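Local coordinates for uncharacterized metal-dependent hydrolase (Pyrococcus furiosus, PDB 3ICJ), which is of uncharacterised function but binds two zinc ions and probably hydrolyses carbon-nitrogen bonds other than peptide bonds, as a member of the amidohydrolase family, at residues A[48-53]-A[466-471]; A[91-96]-A[494-499]; A[171-176]-A[196-201]. One frame throughout, in Å; residues are numbered along the deposited sequence.

Interaction 1. Residues A[48-53]-A[466-471]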
# COMPACT_ATOMS: atom_id res chain seq x y z
N SER A 48 2.36 -6.47 -22.83
CA SER A 48 1.05 -5.95 -22.47
C SER A 48 0.10 -7.09 -22.12
O SER A 48 0.25 -8.20 -22.65
CB SER A 48 0.46 -5.13 -23.63
OG SER A 48 -0.79 -4.59 -23.26
N PHE A 49 -0.85 -6.84 -21.21
CA PHE A 49 -1.91 -7.82 -20.87
C PHE A 49 -3.30 -7.30 -21.26
O PHE A 49 -4.30 -8.01 -21.09
CB PHE A 49 -1.88 -8.22 -19.38
CG PHE A 49 -0.66 -9.01 -18.98
CD1 PHE A 49 -0.50 -10.34 -19.38
CD2 PHE A 49 0.34 -8.43 -18.21
CE1 PHE A 49 0.66 -11.08 -19.02
CE2 PHE A 49 1.49 -9.16 -17.84
CZ PHE A 49 1.64 -10.48 -18.25
N SER A 50 -3.38 -6.08 -21.76
CA SER A 50 -4.66 -5.54 -22.23
C SER A 50 -4.48 -4.66 -23.47
O SER A 50 -4.28 -3.46 -23.35
CB SER A 50 -5.39 -4.80 -21.11
OG SER A 50 -6.66 -4.31 -21.54
N PRO A 51 -4.53 -5.26 -24.68
CA PRO A 51 -4.67 -6.71 -24.93
C PRO A 51 -3.34 -7.46 -24.77
O PRO A 51 -2.27 -6.84 -24.77
CB PRO A 51 -5.12 -6.74 -26.40
CG PRO A 51 -4.40 -5.57 -27.01
CD PRO A 51 -4.36 -4.50 -25.93
N VAL A 52 -3.40 -8.78 -24.61
CA VAL A 52 -2.19 -9.60 -24.47
C VAL A 52 -1.32 -9.48 -25.72
O VAL A 52 -1.81 -9.66 -26.83
CB VAL A 52 -2.53 -11.10 -24.23
CG1 VAL A 52 -1.29 -11.97 -24.37
CG2 VAL A 52 -3.16 -11.29 -22.86
N LYS A 53 -0.04 -9.12 -25.54
CA LYS A 53 0.89 -9.06 -26.65
C LYS A 53 2.21 -9.68 -26.23
O LYS A 53 2.79 -9.29 -25.22
CB LYS A 53 1.09 -7.61 -27.12
CG LYS A 53 1.79 -7.51 -28.47
CD LYS A 53 2.42 -6.14 -28.68
CE LYS A 53 3.64 -6.24 -29.58
NZ LYS A 53 4.76 -5.46 -28.97
N ALA A 466 -6.31 -9.35 -14.40
CA ALA A 466 -5.65 -9.16 -13.09
C ALA A 466 -4.19 -8.75 -13.25
O ALA A 466 -3.71 -7.86 -12.53
CB ALA A 466 -5.77 -10.41 -12.23
N LEU A 467 -3.49 -9.37 -14.20
CA LEU A 467 -2.10 -8.99 -14.49
C LEU A 467 -2.01 -7.58 -15.10
O LEU A 467 -1.15 -6.79 -14.71
CB LEU A 467 -1.44 -10.03 -15.39
CG LEU A 467 -1.17 -11.38 -14.69
CD1 LEU A 467 -1.03 -12.50 -15.68
CD2 LEU A 467 0.02 -11.34 -13.77
N HIS A 468 -2.92 -7.26 -16.03
CA HIS A 468 -3.04 -5.90 -16.51
C HIS A 468 -3.22 -4.87 -15.38
O HIS A 468 -2.46 -3.88 -15.31
CB HIS A 468 -4.20 -5.75 -17.50
CG HIS A 468 -4.52 -4.33 -17.80
ND1 HIS A 468 -3.61 -3.49 -18.42
CD2 HIS A 468 -5.62 -3.58 -17.54
CE1 HIS A 468 -4.15 -2.29 -18.54
NE2 HIS A 468 -5.36 -2.32 -18.01
N LEU A 469 -4.19 -5.12 -14.50
CA LEU A 469 -4.49 -4.22 -13.36
C LEU A 469 -3.35 -4.05 -12.36
O LEU A 469 -3.19 -2.99 -11.77
CB LEU A 469 -5.78 -4.67 -12.64
CG LEU A 469 -6.98 -4.61 -13.60
CD1 LEU A 469 -8.19 -5.36 -13.02
CD2 LEU A 469 -7.34 -3.18 -14.01
N TYR A 470 -2.54 -5.08 -12.20
CA TYR A 470 -1.42 -5.05 -11.27
C TYR A 470 -0.12 -4.54 -11.90
O TYR A 470 0.90 -4.48 -11.26
CB TYR A 470 -1.20 -6.45 -10.70
CG TYR A 470 -0.91 -6.52 -9.22
CD1 TYR A 470 -1.45 -7.52 -8.45
CD2 TYR A 470 -0.09 -5.61 -8.61
CE1 TYR A 470 -1.17 -7.61 -7.13
CE2 TYR A 470 0.18 -5.68 -7.29
CZ TYR A 470 -0.36 -6.69 -6.55
OH TYR A 470 -0.09 -6.77 -5.22
N THR A 471 -0.20 -4.16 -13.17
CA THR A 471 0.91 -3.55 -13.87
C THR A 471 0.57 -2.17 -14.44
O THR A 471 0.80 -1.17 -13.81
CB THR A 471 1.47 -4.49 -14.96
OG1 THR A 471 0.42 -4.92 -15.81
CG2 THR A 471 2.12 -5.70 -14.35
O HOH W 1 -1.29 -4.32 -19.79

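Interaction 2. Residues A[91-96]-A[494-499]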
# COMPACT_ATOMS: atom_id res chain seq x y z
N LYS A 91 12.57 -18.87 -21.26
CA LYS A 91 11.94 -18.28 -20.07
C LYS A 91 10.98 -17.16 -20.45
O LYS A 91 10.98 -16.66 -21.58
CB LYS A 91 12.99 -17.76 -19.08
CG LYS A 91 13.62 -18.85 -18.22
CD LYS A 91 14.60 -18.24 -17.22
CE LYS A 91 15.66 -19.24 -16.79
NZ LYS A 91 16.60 -19.54 -17.92
N PHE A 92 10.17 -16.76 -19.48
CA PHE A 92 9.15 -15.73 -19.70
C PHE A 92 9.52 -14.39 -19.06
O PHE A 92 10.11 -14.36 -17.98
CB PHE A 92 7.78 -16.21 -19.21
CG PHE A 92 7.28 -17.44 -19.94
CD1 PHE A 92 6.41 -17.32 -21.02
CD2 PHE A 92 7.68 -18.72 -19.55
CE1 PHE A 92 5.96 -18.45 -21.72
CE2 PHE A 92 7.23 -19.85 -20.23
CZ PHE A 92 6.37 -19.72 -21.31
N VAL A 93 9.22 -13.30 -19.75
CA VAL A 93 9.40 -11.95 -19.19
C VAL A 93 8.02 -11.27 -19.12
O VAL A 93 7.15 -11.53 -19.95
CB VAL A 93 10.40 -11.12 -20.04
CG1 VAL A 93 10.59 -9.72 -19.48
CG2 VAL A 93 11.78 -11.82 -20.13
N MET A 94 7.82 -10.41 -18.12
CA MET A 94 6.60 -9.57 -18.04
C MET A 94 6.92 -8.22 -17.37
O MET A 94 7.93 -8.12 -16.65
CB MET A 94 5.47 -10.33 -17.29
CG MET A 94 5.65 -10.54 -15.75
SD MET A 94 4.17 -11.16 -14.87
CE MET A 94 3.33 -9.61 -14.52
N PRO A 95 6.07 -7.18 -17.58
CA PRO A 95 6.28 -5.93 -16.84
C PRO A 95 6.25 -6.23 -15.34
O PRO A 95 5.46 -7.09 -14.89
CB PRO A 95 5.07 -5.07 -17.24
CG PRO A 95 4.63 -5.65 -18.57
CD PRO A 95 4.85 -7.12 -18.42
N ALA A 96 7.13 -5.57 -14.59
CA ALA A 96 7.17 -5.75 -13.15
C ALA A 96 5.87 -5.24 -12.52
O ALA A 96 5.16 -4.40 -13.09
CB ALA A 96 8.39 -5.05 -12.54
N TYR A 494 11.06 -5.02 -15.59
CA TYR A 494 10.62 -6.34 -16.00
C TYR A 494 11.02 -7.38 -14.99
O TYR A 494 11.98 -7.20 -14.23
CB TYR A 494 11.20 -6.71 -17.38
CG TYR A 494 12.72 -6.79 -17.42
CD1 TYR A 494 13.39 -7.98 -17.12
CD2 TYR A 494 13.49 -5.68 -17.78
CE1 TYR A 494 14.77 -8.06 -17.16
CE2 TYR A 494 14.88 -5.75 -17.82
CZ TYR A 494 15.51 -6.94 -17.52
OH TYR A 494 16.88 -7.00 -17.56
N ILE A 495 10.30 -8.50 -15.00
CA ILE A 495 10.70 -9.63 -14.18
C ILE A 495 10.78 -10.87 -15.08
O ILE A 495 10.12 -10.94 -16.11
CB ILE A 495 9.74 -9.86 -12.97
CG1 ILE A 495 8.29 -9.99 -13.43
CG2 ILE A 495 9.92 -8.73 -11.94
CD1 ILE A 495 7.30 -10.38 -12.33
N ILE A 496 11.63 -11.81 -14.69
CA ILE A 496 11.88 -13.03 -15.47
C ILE A 496 11.33 -14.24 -14.70
O ILE A 496 11.66 -14.44 -13.53
CB ILE A 496 13.39 -13.21 -15.79
CG1 ILE A 496 13.93 -11.98 -16.54
CG2 ILE A 496 13.63 -14.51 -16.59
CD1 ILE A 496 15.45 -11.94 -16.65
N LEU A 497 10.49 -15.02 -15.36
CA LEU A 497 9.80 -16.14 -14.74
C LEU A 497 10.11 -17.45 -15.47
O LEU A 497 10.26 -17.46 -16.71
CB LEU A 497 8.28 -15.86 -14.76
CG LEU A 497 7.76 -14.63 -14.00
CD1 LEU A 497 6.37 -14.27 -14.45
CD2 LEU A 497 7.81 -14.87 -12.48
N ASP A 498 10.25 -18.54 -14.71
CA ASP A 498 10.42 -19.88 -15.27
C ASP A 498 9.15 -20.40 -15.96
O ASP A 498 9.24 -21.06 -16.98
CB ASP A 498 10.85 -20.88 -14.19
CG ASP A 498 12.26 -20.64 -13.69
OD1 ASP A 498 13.08 -20.07 -14.45
OD2 ASP A 498 12.55 -21.03 -12.54
N ARG A 499 7.99 -20.11 -15.38
CA ARG A 499 6.70 -20.57 -15.91
C ARG A 499 5.94 -19.42 -16.59
O ARG A 499 6.16 -18.25 -16.28
CB ARG A 499 5.83 -21.16 -14.78
CG ARG A 499 5.70 -20.24 -13.56
CD ARG A 499 4.40 -20.41 -12.78
NE ARG A 499 4.38 -19.57 -11.57
CZ ARG A 499 4.02 -18.29 -11.53
NH1 ARG A 499 4.05 -17.63 -10.38
NH2 ARG A 499 3.64 -17.65 -12.63

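Interaction 3. Residues A[171-176]-A[196-201]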
# COMPACT_ATOMS: atom_id res chain seq x y z
N HIS A 171 -5.31 -4.09 19.05
CA HIS A 171 -6.18 -3.14 19.75
C HIS A 171 -5.64 -2.81 21.15
O HIS A 171 -6.13 -1.90 21.80
CB HIS A 171 -7.64 -3.64 19.83
CG HIS A 171 -8.25 -3.93 18.49
ND1 HIS A 171 -8.20 -3.04 17.44
CD2 HIS A 171 -8.92 -5.01 18.04
CE1 HIS A 171 -8.81 -3.56 16.39
NE2 HIS A 171 -9.26 -4.76 16.73
N VAL A 172 -4.61 -3.56 21.58
CA VAL A 172 -3.99 -3.42 22.92
C VAL A 172 -2.46 -3.56 22.77
O VAL A 172 -1.99 -4.29 21.89
CB VAL A 172 -4.51 -4.51 23.93
CG1 VAL A 172 -3.87 -4.36 25.32
CG2 VAL A 172 -6.05 -4.52 24.05
N ALA A 173 -1.68 -2.88 23.62
CA ALA A 173 -0.24 -3.09 23.67
C ALA A 173 0.29 -3.08 25.10
O ALA A 173 -0.31 -2.45 25.97
CB ALA A 173 0.49 -2.05 22.83
N VAL A 174 1.38 -3.79 25.35
CA VAL A 174 2.09 -3.71 26.63
C VAL A 174 3.48 -3.11 26.41
O VAL A 174 4.10 -3.34 25.36
CB VAL A 174 2.13 -5.10 27.39
CG1 VAL A 174 3.02 -6.12 26.66
CG2 VAL A 174 2.57 -4.93 28.86
N MET A 175 3.94 -2.33 27.38
CA MET A 175 5.27 -1.71 27.31
C MET A 175 6.00 -1.80 28.66
O MET A 175 5.38 -2.03 29.70
CB MET A 175 5.16 -0.25 26.78
CG MET A 175 4.44 0.75 27.70
SD MET A 175 4.04 2.33 26.90
CE MET A 175 2.54 1.90 26.07
N ASN A 176 7.33 -1.64 28.64
CA ASN A 176 8.05 -1.55 29.92
C ASN A 176 8.18 -0.09 30.38
O ASN A 176 7.65 0.82 29.72
CB ASN A 176 9.39 -2.30 29.89
CG ASN A 176 10.40 -1.69 28.95
OD1 ASN A 176 10.14 -0.65 28.32
ND2 ASN A 176 11.56 -2.33 28.85
N GLY A 196 1.50 -1.01 32.35
CA GLY A 196 2.06 -0.59 31.07
C GLY A 196 1.18 -1.00 29.90
O GLY A 196 1.68 -1.20 28.79
N ILE A 197 -0.12 -1.13 30.15
CA ILE A 197 -1.06 -1.58 29.12
C ILE A 197 -1.86 -0.39 28.55
O ILE A 197 -2.40 0.42 29.30
CB ILE A 197 -1.96 -2.74 29.66
CG1 ILE A 197 -1.15 -4.04 29.73
CG2 ILE A 197 -3.26 -2.89 28.84
CD1 ILE A 197 -1.77 -5.15 30.55
N VAL A 198 -1.94 -0.30 27.23
CA VAL A 198 -2.74 0.72 26.57
C VAL A 198 -3.83 0.16 25.66
O VAL A 198 -3.65 -0.87 25.03
CB VAL A 198 -1.89 1.71 25.77
CG1 VAL A 198 -1.11 2.61 26.69
CG2 VAL A 198 -0.99 0.98 24.82
N ARG A 199 -4.94 0.87 25.59
CA ARG A 199 -6.09 0.45 24.81
C ARG A 199 -6.58 1.61 23.96
O ARG A 199 -6.26 2.74 24.24
CB ARG A 199 -7.23 0.01 25.73
CG ARG A 199 -6.92 -1.21 26.55
CD ARG A 199 -7.98 -1.48 27.59
NE ARG A 199 -8.01 -0.46 28.62
CZ ARG A 199 -7.34 -0.53 29.76
NH1 ARG A 199 -6.57 -1.57 30.02
NH2 ARG A 199 -7.43 0.46 30.63
N GLU A 200 -7.36 1.30 22.94
CA GLU A 200 -8.16 2.30 22.24
C GLU A 200 -7.40 3.58 21.96
O GLU A 200 -6.43 3.58 21.24
CB GLU A 200 -9.46 2.58 22.99
CG GLU A 200 -10.38 1.40 23.05
CD GLU A 200 -11.70 1.70 23.74
OE1 GLU A 200 -11.99 2.89 23.99
OE2 GLU A 200 -12.44 0.75 24.04
N ARG A 201 -7.86 4.68 22.55
CA ARG A 201 -7.33 6.00 22.23
C ARG A 201 -5.84 6.09 22.56
O ARG A 201 -5.05 6.61 21.77
CB ARG A 201 -8.10 7.09 22.99
CG ARG A 201 -9.28 7.67 22.22
CD ARG A 201 -9.85 6.65 21.24
NE ARG A 201 -10.00 7.21 19.90
CZ ARG A 201 -10.17 6.48 18.81
NH1 ARG A 201 -10.21 5.15 18.89
NH2 ARG A 201 -10.30 7.07 17.63
O HOH W 2 -8.60 -1.14 22.23

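Interaction 1. Residues A[48-53]-A[466-471]
F49 and H468 bring the two backbones together, with their CA atoms 4.9 Å apart. Residues 48-53 form the turn of a beta hairpin made by strands 44-49 and 52-55. A cis peptide bond precedes P51, and K53 N bonds back to S48 O. Residues 466-471 are helical, with a wider pi-type turn at 469-471. No direct hydrogen bond joins the two segments. Instead, one water bridges them: it accepts from F49 N at 2.9 Å and lies 2.8 Å from H468 ND1, at the edge of the imidazole and in its plane.

Two CH-pi contacts carry the packing, and each segment supplies one ring. L467 CB sits over one face of the F49 ring, 3.8 Å from its centroid and 14° off the normal. F49 CB rests against H468 N. S50 CB lies over one face of the H468 imidazole, 3.5 Å from the ring centroid. With CG anti to the backbone N (chi1 169°), the H468 ring is turned to S50. T471 OG1 lies near the plane of the F49 ring, at its edge, and its hydroxyl donates to L467 O at 2.7 Å within the helix.

The contact sets helix 463-477 against the hairpin of strands 44-49 and 52-55, away from the zinc site. F49 also touches M94 and P95 of strand 92-102, while L467 packs on W443 and I446 of helix 442-451.

Interaction 2. Residues A[91-96]-A[494-499]
M94 and I495 run next to each other in the same direction, with M94 CG 3.6 Å from I495 CG1. Both side chains start between their own backbone N and carbonyl carbon (chi1 71° and 55°), and this sets the two chains alongside each other. The M94 and L497 side chains cross at a slant, and M94 SD meets L497 CD1 at 3.8 Å. A bend about CG-SD then turns CE aside. F92 is on the same face of the sheet. Its ring turns an edge to D498 O, which lies in the ring plane, and CD2 approaches R499 C.

Strands 92-95 and 494-497 form an antiparallel pair in the mixed sheet that also holds strands 44-49 and 236-244. Strand 92-102 runs on to the zinc ligands H101 and H103, the HxH pair at the end of the first barrel strand in amidohydrolases. F92 with L497 and M94 with I495 are the hydrogen-bonded pairs. The bond from L497 N to F92 O is nearly straight, at 2.7 Å and 174°.

V93 and I496, a non-hydrogen-bonded pair, share the opposite face, with V93 CG2 4.2 Å from I496 CG1. V93 CG1 also touches Y494 CB at 3.7 Å. The tyrosine ring has I496 CD1 at its edge, in plane. At the end of the pair, K91 runs along D498, and K91 CE comes within 3.6 Å of D498 OD1. K91 NZ is 5.0 Å from D498 OD1 and bonds to L88 O. On the M94 face, L467 and T471 of helix 463-477 pack against the methionine.

Interaction 3. Residues A[171-176]-A[196-201]
M175 reaches across to V198 at a steep angle, the two side chains crossing at about 90°. M175 CB lies 4.1 Å from G196 O. M175 CG comes closer to G196 O, at 3.6 Å. CG stands between the backbone N and the carbonyl carbon (chi1 66°), which keeps it beside this oxygen. The chain bends about the CG-SD bond (chi3 83°), and M175 CE ends against both methyls of V198, 3.8 Å from V198 CG1. M175 N also donates to G196 O, so the carbonyl that the side chain passes is bonded by the same residue.

Strands 172-175 and 197-199 are antiparallel neighbours in a mixed sheet. A173 and V198 are a hydrogen-bonded pair, bonded both ways, with A173 N 3.1 Å from V198 O. V174 and I197 are a non-hydrogen-bonded pair. G196 and I197 both face D192, which makes a G1 beta bulge; G196 takes the positive phi (72°).

On the face opposite A173 and V198, I197 spans two valines. I197 CG1 meets V174 CG2, and I197 CG2 meets V172 CG1 at 3.9 Å. At the far end one water joins the two segments, donating to H171 O and accepting from E200 N. L203 and S206 of helix 200-214 cover V198. I180 and L183 of helix 177-183 touch M175, and N176 is the N-cap of this second helix.

Interactions 1 and 2 are neighbours, with centres about 13 Å apart. They touch where the hairpin and helix 463-477 both meet residues 94-96. Strands 44-49 and 92-102 lie next to each other in one sheet, so both contacts reach it. Along the chain their segments alternate: 48-53, 91-96, 466-471, 494-499. Together they join N-terminal strands to the C-terminal end of the chain. Both segments of interaction 3 fall between the two segments of interaction 1, and likewise of interaction 2. It lies in another sheet, on the opposite side of the chain's centre, with its centre about 45 Å from each of the others. All three are structural contacts away from the zinc ions.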